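Local coordinates for protein beta sliding clamp (Bartonella birtlesii LL-WM9, PDB 6PTR) that probably encircles DNA as a ring-shaped, head-to-tail homodimer that tethers DNA polymerases and other proteins to their template and makes synthesis processive, at residues V35-N40 with D125-L130; S286-D291 with L307-P312; D202-V207 with I231-T236; V13-F18 with L89-E94; R269-N274 with M351-S356. All coordinates share one frame; numbering follows the deposited sequence.

From the N terminus, contact 4 opens first, joining the start of helix 15-26 to the turn after helix 79-88. Contact 1 opens inside that loop and closes beyond it, so the two cross, both within the N-terminal domain; contact 1 ties a 3-10 turn to the connection that leads on to the central domain. Contact 3 follows in series and packs the loop leading into strand 207-210 against the end of strand 228-233, which lies in another sheet. In the C-terminal domain, contact 5 pairs strands 269-274 and 350-355 and closes a long loop, within which contact 2 is nested, linking the loop after helix 275-285 to strand 304-311.

Contact 1 (V35-N40 with D125-L130); sequences VPILSN and DFPESL. With EDO (1,2-ethanediol), chain Q.
Ile-37 meets the 125-130 segment with its longer branch. With CG1 anti to the backbone N (chi1 -168°), the torsion carries that branch out to the 125-130 segment, and Ile-37 CG1 settles 3.7 Å from Asp-125 O. Ile-37 CD1 lies 3.9 Å from Asp-125 CB, so the exposed aspartate contributes its methylene to an apolar contact. Ile-37 CG1 also approaches the Phe-126 ring obliquely, 3.9 Å from Phe-126 CD1. A branched aliphatic suits this place, since it touches backbone and ring together. Leu-38, next in the turn, swings its CD2 methyl to 3.9 Å from Pro-127 CG, and both residues also rest on Thr-55 and Leu-57. The turn thus packs the link between helix 15-26 and strand 40-46 of the N-terminal domain against the connection that runs from strand 114-119 to strand 136-141. At Asn-40, where strand 40-46 begins, the carbonyl O lies near the plane of the Phe-126 ring, 3.5 Å from Phe-126 CE1, and so faces the slightly positive ring edge; the side-chain ND2 bonds Thr-76 OG1 instead. Pro-127 CD covers one face of the same ring, 3.4 Å above its plane and offset toward the rim. Beyond the packed region, Ser-129 OG and O2 of a 1,2-ethanediol, probably from the crystallisation liquor, share a hydrogen bond of 3.1 Å, and Lys-237 NZ holds the same diol.

Contact 2 (S286-D291 with L307-P312); sequences STISND and LVVNNP
Ile-288 O is gripped by two donors, Asn-311 ND2 from the strand and Ser-314 OG just beyond it. The Asn-311 bond is nearly straight (167°), but its modelled length of 2.5 Å from Asn-311 ND2 to Ile-288 O is too short to be taken literally. Asparagine suits the place because its amide offers a donor to Ile-288 O and an acceptor to Asp-313 N at once, the latter an Asx turn; CG anti to the backbone N (chi1 170°) extends it to the loop. Asn-290 crosses it at about a right angle, their amide planes 65° apart. Asn-290 ND2 and Asn-311 ND2, both donors, lie 3.4 Å apart without bonding; Asn-290 instead uses OD1 for Arg-292 N, another Asx turn, and ND2 for Asp-313 OD2. Beside this polar group, Ile-288 and Val-309 run alongside in opposite senses, Ile-288 CG1 to Val-309 CG1 at 3.7 Å. Ser-289 OG lies 3.5 Å from Val-309 CG1. In the second subunit, Phe-116 packs on Ile-288 and Lys-88 NZ bonds Thr-287 OG1, which places this loop at the dimer interface of the ring. The chemistry implies a carbonyl oxygen with two donors, probably well held, beside an aliphatic patch joining loop and strand.

Contact 3 (D202-V207 with I231-T236); sequences DGMPGV and IELSET
Leu-233 adopts a rotamer uncommon for leucine: chi1 of 58° places CG between the backbone N and the carbonyl carbon. From there it delivers one methyl, CD1, into a cluster of three side chains. Met-204 crosses it at about a right angle, Met-204 CG lying 3.8 Å from Leu-233 CD1, and its flexible thioether bends at chi3 as it continues past. Val-207 comes in obliquely, Val-207 CG2 also 3.8 Å from Leu-233 CD1, and Pro-205 CG stays farther off at 4.4 Å. No hydrogen bond spans the two segments, which fits a set of apolar residues whose contact is by shape. At the solvent-exposed side, Glu-235 passes its CG obliquely over the proline ring, 3.7 Å from Pro-205 CB, so an acidic residue can serve apolar packing. Ser-234 instead faces its own hairpin: its OG accepts from Thr-236 N at 3.1 Å, an ST turn, and also from Lys-237 N. This firms the bend between strands 228-233 and 237-242. Cys-136 of strand 136-141 touches both Met-204 and Leu-233; the contact thus sits where the loop into strand 207-210, beside strand 167-173 of one sheet, meets the edge region of the other sheet formed by strands 136-141 and 228-233.

Contact 4 (V13-F18 with L89-E94); sequences VDRSQF and LPDGSE
Arg-15 lies across Leu-89, with the carbonyl oxygen of Leu-89 over one face of its guanidinium. The side chain turns about its CB-CG bond (chi2 -94°), and Arg-15 NE comes to 2.8 Å from Leu-89 O, yet the angle is too poor for a hydrogen bond; NE donates a hydrogen bond to Val-86 O instead. NH2 bonds Arg-87 O weakly, and Phe-19 supplies a cation-pi contact, so a long, flat cation suits the carbonyl-rich end of helix 79-88, whose dipole may add to the attraction. Asp-91 crosses the arginine at about a right angle, the carboxylate and guanidinium planes 49° apart, with Asp-91 OD2 and Arg-15 NH1 in a long salt bridge of 3.8 Å. Asp-91 OD1 accepts from Ser-16 OG at a doubtful 2.3 Å; Asp-91 is poorly ordered, so both interactions need caution. The backbone adds one direct bond: Arg-15 N donates to Ser-93 O at 3.1 Å. A water accepts from Ser-16 N (2.9 Å) and donates to Asp-14 OD1 (2.6 Å), with weak bonds from Gly-92 N and to Ser-93 O. Gly-92 suits its place because its positive phi (80°) completes the type II turn from Pro-90 to Ser-93. Beyond the turn, Asp-14 and Glu-94 form an antiparallel non-hydrogen-bonded pair. Leu-89 also touches Arg-284 of the second subunit. Asp-14 OD2 takes Gln-17 N at 2.9 Å on the anti side: a strand-to-helix junction with an N-cap, next to a type II beta turn that leads into the neighbouring antiparallel strand.

Contact 5 (R269-N274 with M351-S356); sequences RKLIVN and MVFMLS
Leu-271 and Phe-353 exchange two backbone hydrogen bonds at the middle of a regular antiparallel beta pair, with Leu-271 N 2.9 Å from Phe-353 O. Arg-269 with Leu-355 and Val-273 with Met-351 do likewise, giving six bonds in all; the shortest runs from Leu-355 N to Arg-269 O, 2.7 Å. The strands belong to a sheet shared by the central and C-terminal domains. On the face carrying Leu-271, Val-273 and Phe-353, apolar residues meet the buried interior: Leu-271 CD2 approaches Phe-353 CD1 obliquely at 3.9 Å, while Val-273 CG2 comes to the ring's edge, 4.1 Å from Phe-353 CE1. The other face is partly open, and its residues suit that: Lys-270 lays its aliphatic stem beside Met-354, Lys-270 CG 3.7 Å from Met-354 SD, while its amine turns off elsewhere, and Ile-272 CG1 packs on Val-352 CG2 at 3.9 Å. Farther out, Phe-278 of helix 275-285 meets the Phe-353 ring edge-to-face and also touches Val-273 and Met-351, while Asn-274 caps that helix by bonding Asp-277 N. At the far end of the pair, Arg-269 twists about its CG-CD bond (chi3 -140°), bringing Ser-356 O over one face of its guanidinium, 2.9 Å from Arg-269 NE but too badly angled for a hydrogen bond.

Contact 1 (V35-N40 with D125-L130)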
# COMPACT_ATOMS: atom_id res chain seq x y z
N VAL C 35 4.21 9.77 -24.81
CA VAL C 35 3.75 10.74 -25.81
C VAL C 35 3.05 11.88 -25.06
O VAL C 35 1.99 11.64 -24.47
CB VAL C 35 2.81 10.09 -26.83
CG1 VAL C 35 2.11 11.15 -27.66
CG2 VAL C 35 3.57 9.12 -27.72
N PRO C 36 3.58 13.11 -25.09
CA PRO C 36 3.14 14.12 -24.12
C PRO C 36 1.64 14.40 -24.11
O PRO C 36 1.07 14.50 -23.02
CB PRO C 36 3.93 15.37 -24.54
CG PRO C 36 5.17 14.82 -25.15
CD PRO C 36 4.76 13.55 -25.86
N ILE C 37 0.99 14.53 -25.27
CA ILE C 37 -0.44 14.84 -25.27
C ILE C 37 -1.25 13.74 -24.58
O ILE C 37 -2.30 14.01 -23.98
CB ILE C 37 -0.95 15.09 -26.71
CG1 ILE C 37 -2.35 15.71 -26.69
CG2 ILE C 37 -0.96 13.81 -27.53
CD1 ILE C 37 -2.40 17.05 -26.00
N LEU C 38 -0.78 12.49 -24.64
CA LEU C 38 -1.57 11.40 -24.07
C LEU C 38 -1.52 11.36 -22.55
O LEU C 38 -2.27 10.59 -21.94
CB LEU C 38 -1.11 10.05 -24.63
CG LEU C 38 -1.37 9.86 -26.12
CD1 LEU C 38 -0.80 8.53 -26.58
CD2 LEU C 38 -2.88 9.98 -26.45
N SER C 39 -0.65 12.15 -21.92
CA SER C 39 -0.66 12.30 -20.48
C SER C 39 -1.65 13.35 -20.00
O SER C 39 -1.82 13.53 -18.79
CB SER C 39 0.75 12.64 -19.98
OG SER C 39 1.60 11.53 -20.19
N ASN C 40 -2.35 14.01 -20.91
CA ASN C 40 -3.20 15.13 -20.56
C ASN C 40 -4.68 14.75 -20.59
O ASN C 40 -5.08 13.82 -21.30
CB ASN C 40 -2.95 16.30 -21.51
CG ASN C 40 -1.66 17.01 -21.19
OD1 ASN C 40 -0.79 16.49 -20.48
ND2 ASN C 40 -1.51 18.22 -21.71
N ASP C 125 -4.19 19.48 -30.53
CA ASP C 125 -3.24 18.38 -30.46
C ASP C 125 -3.89 17.09 -29.98
O ASP C 125 -3.33 16.01 -30.20
CB ASP C 125 -2.08 18.71 -29.52
CG ASP C 125 -1.19 19.82 -30.02
OD1 ASP C 125 -1.29 20.20 -31.21
OD2 ASP C 125 -0.37 20.33 -29.21
N PHE C 126 -5.03 17.18 -29.30
CA PHE C 126 -5.60 16.03 -28.62
C PHE C 126 -6.28 15.10 -29.62
O PHE C 126 -6.87 15.56 -30.61
CB PHE C 126 -6.61 16.48 -27.57
CG PHE C 126 -6.90 15.44 -26.54
CD1 PHE C 126 -6.02 15.25 -25.49
CD2 PHE C 126 -8.01 14.63 -26.63
CE1 PHE C 126 -6.27 14.28 -24.53
CE2 PHE C 126 -8.25 13.65 -25.66
CZ PHE C 126 -7.38 13.48 -24.63
N PRO C 127 -6.18 13.78 -29.42
CA PRO C 127 -6.84 12.84 -30.33
C PRO C 127 -8.35 13.04 -30.30
O PRO C 127 -8.97 13.11 -29.24
CB PRO C 127 -6.45 11.46 -29.76
CG PRO C 127 -5.18 11.70 -29.02
CD PRO C 127 -5.32 13.10 -28.43
N GLU C 128 -8.93 13.13 -31.48
CA GLU C 128 -10.37 13.12 -31.62
C GLU C 128 -10.71 12.12 -32.71
O GLU C 128 -10.03 12.08 -33.74
CB GLU C 128 -10.93 14.50 -31.96
CG GLU C 128 -12.44 14.50 -32.12
CD GLU C 128 -13.06 15.88 -32.03
OE1 GLU C 128 -12.32 16.89 -32.06
OE2 GLU C 128 -14.31 15.95 -31.92
N SER C 129 -11.72 11.29 -32.46
CA SER C 129 -12.17 10.30 -33.42
C SER C 129 -13.32 10.85 -34.26
O SER C 129 -13.99 11.81 -33.89
CB SER C 129 -12.63 9.03 -32.70
OG SER C 129 -11.63 8.54 -31.83
N LEU C 130 -13.56 10.19 -35.40
CA LEU C 130 -14.81 10.38 -36.11
C LEU C 130 -15.97 9.87 -35.25
O LEU C 130 -15.76 9.13 -34.29
CB LEU C 130 -14.79 9.65 -37.45
CG LEU C 130 -13.86 10.23 -38.51
CD1 LEU C 130 -13.85 9.30 -39.69
CD2 LEU C 130 -14.32 11.62 -38.91
C1 EDO Q . -11.17 4.41 -29.13
O1 EDO Q . -10.26 4.12 -30.20
C2 EDO Q . -11.29 5.92 -29.00
O2 EDO Q . -12.41 6.39 -29.76

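Contact 2 (S286-D291 with L307-P312)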
# COMPACT_ATOMS: atom_id res chain seq x y z
N SER C 286 -1.69 -23.16 1.91
CA SER C 286 -0.93 -22.55 0.81
C SER C 286 0.05 -21.49 1.30
O SER C 286 0.79 -20.93 0.47
CB SER C 286 -1.89 -21.94 -0.21
OG SER C 286 -2.62 -20.87 0.32
N THR C 287 0.06 -21.20 2.60
CA THR C 287 0.97 -20.17 3.11
C THR C 287 2.42 -20.52 2.80
O THR C 287 3.25 -19.62 2.67
CB THR C 287 0.79 -20.01 4.63
OG1 THR C 287 -0.61 -19.87 4.96
CG2 THR C 287 1.53 -18.77 5.15
N ILE C 288 2.73 -21.82 2.69
CA ILE C 288 4.13 -22.22 2.48
C ILE C 288 4.54 -22.19 1.02
O ILE C 288 5.70 -22.50 0.71
CB ILE C 288 4.42 -23.63 3.05
CG1 ILE C 288 3.57 -24.66 2.33
CG2 ILE C 288 4.10 -23.69 4.53
CD1 ILE C 288 3.99 -26.11 2.68
N SER C 289 3.64 -21.84 0.10
CA SER C 289 4.01 -21.90 -1.31
C SER C 289 4.83 -20.68 -1.71
O SER C 289 4.86 -19.67 -1.01
CB SER C 289 2.76 -22.01 -2.19
OG SER C 289 2.12 -23.25 -1.99
N ASN C 290 5.51 -20.80 -2.85
CA ASN C 290 6.33 -19.69 -3.35
C ASN C 290 6.30 -19.73 -4.88
O ASN C 290 5.39 -20.31 -5.47
CB ASN C 290 7.75 -19.74 -2.74
CG ASN C 290 8.56 -20.96 -3.20
OD1 ASN C 290 8.17 -21.69 -4.10
ND2 ASN C 290 9.73 -21.16 -2.57
N ASP C 291 7.31 -19.13 -5.52
CA ASP C 291 7.30 -19.00 -6.98
C ASP C 291 7.37 -20.34 -7.72
O ASP C 291 7.07 -20.38 -8.92
CB ASP C 291 8.47 -18.13 -7.45
CG ASP C 291 8.37 -16.71 -6.94
OD1 ASP C 291 7.23 -16.26 -6.66
OD2 ASP C 291 9.42 -16.05 -6.81
N LEU C 307 -6.20 -31.97 2.51
CA LEU C 307 -5.46 -31.04 1.68
C LEU C 307 -3.99 -31.18 2.04
O LEU C 307 -3.67 -31.29 3.22
CB LEU C 307 -5.89 -29.60 1.93
CG LEU C 307 -7.37 -29.31 1.75
CD1 LEU C 307 -7.66 -27.88 2.14
CD2 LEU C 307 -7.73 -29.56 0.30
N VAL C 308 -3.11 -31.19 1.05
CA VAL C 308 -1.67 -31.25 1.32
C VAL C 308 -0.94 -30.32 0.36
O VAL C 308 -1.16 -30.36 -0.85
CB VAL C 308 -1.10 -32.67 1.18
CG1 VAL C 308 0.39 -32.62 1.53
CG2 VAL C 308 -1.81 -33.64 2.08
N VAL C 309 -0.01 -29.53 0.91
CA VAL C 309 0.88 -28.67 0.13
C VAL C 309 2.32 -29.03 0.49
O VAL C 309 2.63 -29.24 1.66
CB VAL C 309 0.64 -27.17 0.38
CG1 VAL C 309 1.62 -26.29 -0.42
CG2 VAL C 309 -0.81 -26.80 0.06
N ASN C 310 3.18 -29.14 -0.53
CA ASN C 310 4.60 -29.44 -0.32
C ASN C 310 5.39 -28.38 -1.07
O ASN C 310 5.08 -28.08 -2.22
CB ASN C 310 5.01 -30.84 -0.83
CG ASN C 310 4.40 -31.98 -0.02
OD1 ASN C 310 4.77 -32.21 1.13
ND2 ASN C 310 3.47 -32.72 -0.63
N ASN C 311 6.39 -27.81 -0.41
CA ASN C 311 7.27 -26.83 -1.05
C ASN C 311 8.70 -27.15 -0.62
O ASN C 311 9.00 -27.16 0.57
CB ASN C 311 6.89 -25.39 -0.67
CG ASN C 311 7.91 -24.32 -1.11
OD1 ASN C 311 8.94 -24.60 -1.71
ND2 ASN C 311 7.61 -23.06 -0.77
N PRO C 312 9.59 -27.45 -1.57
CA PRO C 312 10.93 -27.89 -1.18
C PRO C 312 11.74 -26.84 -0.46
O PRO C 312 12.77 -27.17 0.13
CB PRO C 312 11.59 -28.26 -2.52
CG PRO C 312 10.87 -27.40 -3.52
CD PRO C 312 9.43 -27.37 -3.03

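Contact 3 (D202-V207 with I231-T236)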
# COMPACT_ATOMS: atom_id res chain seq x y z
N ASP C 202 -30.21 -9.41 -31.70
CA ASP C 202 -30.21 -10.35 -32.81
C ASP C 202 -29.18 -9.90 -33.84
O ASP C 202 -29.12 -8.72 -34.20
CB ASP C 202 -31.61 -10.44 -33.45
N GLY C 203 -28.34 -10.84 -34.27
CA GLY C 203 -27.28 -10.53 -35.21
C GLY C 203 -26.03 -9.91 -34.60
O GLY C 203 -25.09 -9.62 -35.35
N MET C 204 -26.00 -9.69 -33.29
CA MET C 204 -24.83 -9.09 -32.66
C MET C 204 -23.61 -9.96 -32.90
O MET C 204 -23.66 -11.17 -32.65
CB MET C 204 -25.04 -8.94 -31.15
CG MET C 204 -23.91 -8.18 -30.49
SD MET C 204 -23.95 -8.29 -28.70
CE MET C 204 -22.92 -9.75 -28.44
N PRO C 205 -22.49 -9.39 -33.37
CA PRO C 205 -21.28 -10.19 -33.53
C PRO C 205 -20.69 -10.56 -32.18
O PRO C 205 -20.86 -9.85 -31.19
CB PRO C 205 -20.34 -9.25 -34.30
CG PRO C 205 -20.77 -7.89 -33.87
CD PRO C 205 -22.28 -7.99 -33.76
N GLY C 206 -19.98 -11.69 -32.15
CA GLY C 206 -19.21 -12.04 -30.96
C GLY C 206 -17.93 -11.23 -30.97
O GLY C 206 -17.17 -11.24 -31.95
N VAL C 207 -17.67 -10.51 -29.87
CA VAL C 207 -16.53 -9.61 -29.78
C VAL C 207 -15.76 -9.83 -28.48
O VAL C 207 -16.28 -10.33 -27.48
CB VAL C 207 -16.94 -8.13 -29.89
CG1 VAL C 207 -17.76 -7.89 -31.18
CG2 VAL C 207 -17.74 -7.70 -28.66
N ILE C 231 -25.33 0.11 -24.76
CA ILE C 231 -24.19 -0.59 -25.32
C ILE C 231 -24.31 -0.55 -26.84
O ILE C 231 -25.36 -0.92 -27.40
CB ILE C 231 -24.11 -2.04 -24.82
CG1 ILE C 231 -23.97 -2.05 -23.29
CG2 ILE C 231 -22.92 -2.75 -25.45
CD1 ILE C 231 -23.83 -3.44 -22.70
N GLU C 232 -23.27 -0.08 -27.50
CA GLU C 232 -23.25 0.02 -28.95
C GLU C 232 -22.00 -0.68 -29.46
O GLU C 232 -20.94 -0.58 -28.84
CB GLU C 232 -23.27 1.49 -29.42
CG GLU C 232 -24.57 2.23 -29.13
CD GLU C 232 -24.44 3.71 -29.36
OE1 GLU C 232 -23.78 4.39 -28.55
OE2 GLU C 232 -24.97 4.19 -30.37
N LEU C 233 -22.12 -1.41 -30.56
CA LEU C 233 -20.90 -2.06 -31.02
C LEU C 233 -20.93 -2.27 -32.52
O LEU C 233 -21.98 -2.26 -33.17
CB LEU C 233 -20.63 -3.40 -30.30
CG LEU C 233 -21.60 -4.58 -30.29
CD1 LEU C 233 -20.87 -5.89 -29.97
CD2 LEU C 233 -22.68 -4.32 -29.26
N SER C 234 -19.73 -2.42 -33.04
CA SER C 234 -19.43 -2.92 -34.37
C SER C 234 -18.45 -4.07 -34.19
O SER C 234 -18.21 -4.53 -33.07
CB SER C 234 -18.85 -1.81 -35.24
OG SER C 234 -17.57 -1.44 -34.76
N GLU C 235 -17.86 -4.52 -35.29
CA GLU C 235 -16.83 -5.52 -35.12
C GLU C 235 -15.47 -4.92 -34.76
O GLU C 235 -14.55 -5.67 -34.43
CB GLU C 235 -16.75 -6.40 -36.37
CG GLU C 235 -17.96 -7.34 -36.44
CD GLU C 235 -18.18 -7.93 -37.80
OE1 GLU C 235 -17.20 -8.02 -38.57
OE2 GLU C 235 -19.33 -8.29 -38.11
N THR C 236 -15.35 -3.59 -34.75
CA THR C 236 -14.10 -2.92 -34.42
C THR C 236 -14.13 -2.11 -33.12
O THR C 236 -13.06 -1.91 -32.54
CB THR C 236 -13.66 -1.98 -35.56
OG1 THR C 236 -14.61 -0.93 -35.72
CG2 THR C 236 -13.51 -2.74 -36.87

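Contact 4 (V13-F18 with L89-E94)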
# COMPACT_ATOMS: atom_id res chain seq x y z
N VAL C 13 -15.85 26.16 -11.20
CA VAL C 13 -16.49 24.87 -10.95
C VAL C 13 -16.46 24.56 -9.46
O VAL C 13 -15.63 25.08 -8.71
CB VAL C 13 -15.80 23.75 -11.73
CG1 VAL C 13 -15.91 24.04 -13.22
CG2 VAL C 13 -14.35 23.64 -11.29
N ASP C 14 -17.39 23.71 -9.04
CA ASP C 14 -17.37 23.20 -7.68
C ASP C 14 -16.22 22.21 -7.56
O ASP C 14 -16.06 21.32 -8.40
CB ASP C 14 -18.71 22.53 -7.35
CG ASP C 14 -18.73 21.91 -5.96
OD1 ASP C 14 -18.79 22.66 -4.97
OD2 ASP C 14 -18.71 20.66 -5.88
N ARG C 15 -15.41 22.36 -6.51
CA ARG C 15 -14.25 21.48 -6.36
C ARG C 15 -14.67 20.02 -6.29
O ARG C 15 -14.09 19.17 -6.99
CB ARG C 15 -13.45 21.88 -5.13
CG ARG C 15 -12.26 20.98 -4.86
CD ARG C 15 -12.62 19.86 -3.90
NE ARG C 15 -11.49 18.95 -3.70
CZ ARG C 15 -11.58 17.74 -3.16
NH1 ARG C 15 -12.75 17.25 -2.76
NH2 ARG C 15 -10.48 17.00 -3.03
N SER C 16 -15.67 19.70 -5.47
CA SER C 16 -16.02 18.30 -5.25
C SER C 16 -16.59 17.67 -6.51
O SER C 16 -16.24 16.54 -6.85
CB SER C 16 -17.01 18.19 -4.10
OG SER C 16 -16.34 18.37 -2.87
N GLN C 17 -17.44 18.40 -7.23
CA GLN C 17 -17.94 17.91 -8.51
C GLN C 17 -16.81 17.68 -9.51
O GLN C 17 -16.74 16.64 -10.17
CB GLN C 17 -18.97 18.89 -9.07
CG GLN C 17 -19.31 18.63 -10.52
CD GLN C 17 -20.07 17.33 -10.69
OE1 GLN C 17 -21.17 17.18 -10.17
NE2 GLN C 17 -19.47 16.38 -11.39
N PHE C 18 -15.91 18.67 -9.64
CA PHE C 18 -14.80 18.55 -10.58
C PHE C 18 -13.88 17.39 -10.22
O PHE C 18 -13.41 16.66 -11.11
CB PHE C 18 -14.00 19.85 -10.60
CG PHE C 18 -12.96 19.90 -11.69
CD1 PHE C 18 -13.34 20.03 -13.01
CD2 PHE C 18 -11.61 19.85 -11.40
CE1 PHE C 18 -12.40 20.06 -14.03
CE2 PHE C 18 -10.66 19.89 -12.42
CZ PHE C 18 -11.08 19.99 -13.75
N LEU C 89 -7.31 20.59 -2.78
CA LEU C 89 -8.11 21.78 -2.57
C LEU C 89 -9.35 21.44 -1.74
O LEU C 89 -9.86 20.32 -1.81
CB LEU C 89 -8.52 22.40 -3.91
CG LEU C 89 -7.33 22.83 -4.77
CD1 LEU C 89 -7.79 23.23 -6.17
CD2 LEU C 89 -6.59 23.98 -4.09
N PRO C 90 -9.83 22.39 -0.94
CA PRO C 90 -10.82 22.05 0.10
C PRO C 90 -12.20 21.73 -0.46
O PRO C 90 -12.72 22.42 -1.34
CB PRO C 90 -10.84 23.29 0.99
CG PRO C 90 -10.29 24.39 0.15
CD PRO C 90 -9.30 23.75 -0.77
N ASP C 91 -12.80 20.68 0.09
CA ASP C 91 -14.18 20.35 -0.20
C ASP C 91 -15.07 21.55 0.08
O ASP C 91 -14.88 22.28 1.06
CB ASP C 91 -14.61 19.16 0.65
CG ASP C 91 -15.60 18.26 -0.04
OD1 ASP C 91 -16.59 18.78 -0.59
OD2 ASP C 91 -15.38 17.03 -0.05
N GLY C 92 -16.04 21.79 -0.81
CA GLY C 92 -16.91 22.93 -0.67
C GLY C 92 -16.34 24.25 -1.15
O GLY C 92 -17.01 25.28 -1.02
N SER C 93 -15.13 24.26 -1.68
CA SER C 93 -14.56 25.44 -2.30
C SER C 93 -14.92 25.48 -3.78
O SER C 93 -15.46 24.52 -4.34
CB SER C 93 -13.05 25.45 -2.12
OG SER C 93 -12.48 24.31 -2.74
N GLU C 94 -14.60 26.61 -4.42
CA GLU C 94 -14.74 26.76 -5.87
C GLU C 94 -13.36 26.91 -6.50
O GLU C 94 -12.40 27.34 -5.86
CB GLU C 94 -15.59 27.99 -6.23
CG GLU C 94 -17.06 27.81 -5.93
CD GLU C 94 -17.89 28.99 -6.39
OE1 GLU C 94 -17.41 30.14 -6.31
OE2 GLU C 94 -19.04 28.75 -6.84
O HOH W 1 -16.86 21.57 -3.54

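Contact 5 (R269-N274 with M351-S356)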
# COMPACT_ATOMS: atom_id res chain seq x y z
N ARG C 269 -18.34 -37.30 -10.65
CA ARG C 269 -18.01 -37.34 -9.23
C ARG C 269 -18.32 -35.97 -8.62
O ARG C 269 -17.71 -34.97 -9.01
CB ARG C 269 -16.53 -37.65 -9.01
CG ARG C 269 -16.09 -38.97 -9.61
CD ARG C 269 -14.68 -39.33 -9.19
NE ARG C 269 -13.91 -39.91 -10.29
CZ ARG C 269 -12.80 -40.63 -10.14
NH1 ARG C 269 -12.34 -40.90 -8.92
NH2 ARG C 269 -12.17 -41.11 -11.20
N LYS C 270 -19.22 -35.94 -7.65
CA LYS C 270 -19.65 -34.67 -7.06
C LYS C 270 -19.08 -34.52 -5.66
O LYS C 270 -19.25 -35.40 -4.82
CB LYS C 270 -21.18 -34.58 -7.02
CG LYS C 270 -21.69 -33.27 -6.43
CD LYS C 270 -23.15 -33.01 -6.83
CE LYS C 270 -24.14 -33.58 -5.88
NZ LYS C 270 -25.53 -33.16 -6.28
N LEU C 271 -18.40 -33.40 -5.41
CA LEU C 271 -17.87 -33.05 -4.10
C LEU C 271 -18.56 -31.78 -3.63
O LEU C 271 -18.58 -30.79 -4.36
CB LEU C 271 -16.35 -32.85 -4.17
CG LEU C 271 -15.67 -32.15 -2.98
CD1 LEU C 271 -15.81 -33.01 -1.72
CD2 LEU C 271 -14.20 -31.83 -3.26
N ILE C 272 -19.14 -31.82 -2.43
CA ILE C 272 -19.71 -30.63 -1.81
C ILE C 272 -18.95 -30.34 -0.53
O ILE C 272 -18.76 -31.24 0.30
CB ILE C 272 -21.20 -30.79 -1.47
CG1 ILE C 272 -22.00 -31.32 -2.67
CG2 ILE C 272 -21.74 -29.44 -1.01
CD1 ILE C 272 -23.47 -31.62 -2.32
N VAL C 273 -18.52 -29.09 -0.36
CA VAL C 273 -17.82 -28.69 0.84
C VAL C 273 -18.43 -27.39 1.33
O VAL C 273 -19.05 -26.64 0.57
CB VAL C 273 -16.30 -28.51 0.60
CG1 VAL C 273 -15.65 -29.84 0.22
CG2 VAL C 273 -16.04 -27.47 -0.47
N ASN C 274 -18.26 -27.13 2.62
CA ASN C 274 -18.56 -25.81 3.15
C ASN C 274 -17.57 -24.82 2.57
O ASN C 274 -16.36 -24.97 2.75
CB ASN C 274 -18.48 -25.81 4.67
CG ASN C 274 -18.76 -24.45 5.27
OD1 ASN C 274 -17.95 -23.54 5.17
ND2 ASN C 274 -19.91 -24.32 5.90
N MET C 351 -20.05 -25.15 -1.71
CA MET C 351 -19.26 -25.13 -2.94
C MET C 351 -19.25 -26.53 -3.53
O MET C 351 -18.90 -27.49 -2.84
CB MET C 351 -17.84 -24.66 -2.64
CG MET C 351 -16.96 -24.57 -3.85
SD MET C 351 -15.44 -23.72 -3.37
CE MET C 351 -14.64 -23.51 -4.96
N VAL C 352 -19.63 -26.65 -4.80
CA VAL C 352 -19.76 -27.95 -5.46
C VAL C 352 -18.71 -28.08 -6.55
O VAL C 352 -18.58 -27.19 -7.40
CB VAL C 352 -21.17 -28.15 -6.03
CG1 VAL C 352 -21.25 -29.49 -6.77
CG2 VAL C 352 -22.19 -28.11 -4.93
N PHE C 353 -17.94 -29.17 -6.53
CA PHE C 353 -17.05 -29.54 -7.62
C PHE C 353 -17.63 -30.74 -8.34
O PHE C 353 -17.95 -31.74 -7.70
CB PHE C 353 -15.66 -29.95 -7.13
CG PHE C 353 -14.93 -28.90 -6.36
CD1 PHE C 353 -15.31 -28.57 -5.07
CD2 PHE C 353 -13.82 -28.29 -6.92
CE1 PHE C 353 -14.59 -27.61 -4.35
CE2 PHE C 353 -13.11 -27.34 -6.21
CZ PHE C 353 -13.49 -27.01 -4.92
N MET C 354 -17.72 -30.67 -9.67
CA MET C 354 -18.02 -31.83 -10.50
C MET C 354 -16.71 -32.28 -11.11
O MET C 354 -16.05 -31.53 -11.84
CB MET C 354 -19.07 -31.50 -11.57
CG MET C 354 -20.33 -30.96 -10.98
SD MET C 354 -21.14 -32.12 -9.86
CE MET C 354 -21.40 -33.54 -10.92
N LEU C 355 -16.28 -33.49 -10.75
CA LEU C 355 -14.94 -33.94 -11.08
C LEU C 355 -15.01 -35.17 -11.97
O LEU C 355 -15.99 -35.92 -11.97
CB LEU C 355 -14.14 -34.28 -9.80
CG LEU C 355 -14.10 -33.12 -8.82
CD1 LEU C 355 -13.57 -33.56 -7.46
CD2 LEU C 355 -13.23 -32.01 -9.42
N SER C 356 -13.91 -35.41 -12.67
CA SER C 356 -13.74 -36.64 -13.41
C SER C 356 -12.49 -37.33 -12.85
O SER C 356 -12.49 -37.80 -11.71
CB SER C 356 -13.62 -36.35 -14.91
OG SER C 356 -13.75 -37.53 -15.66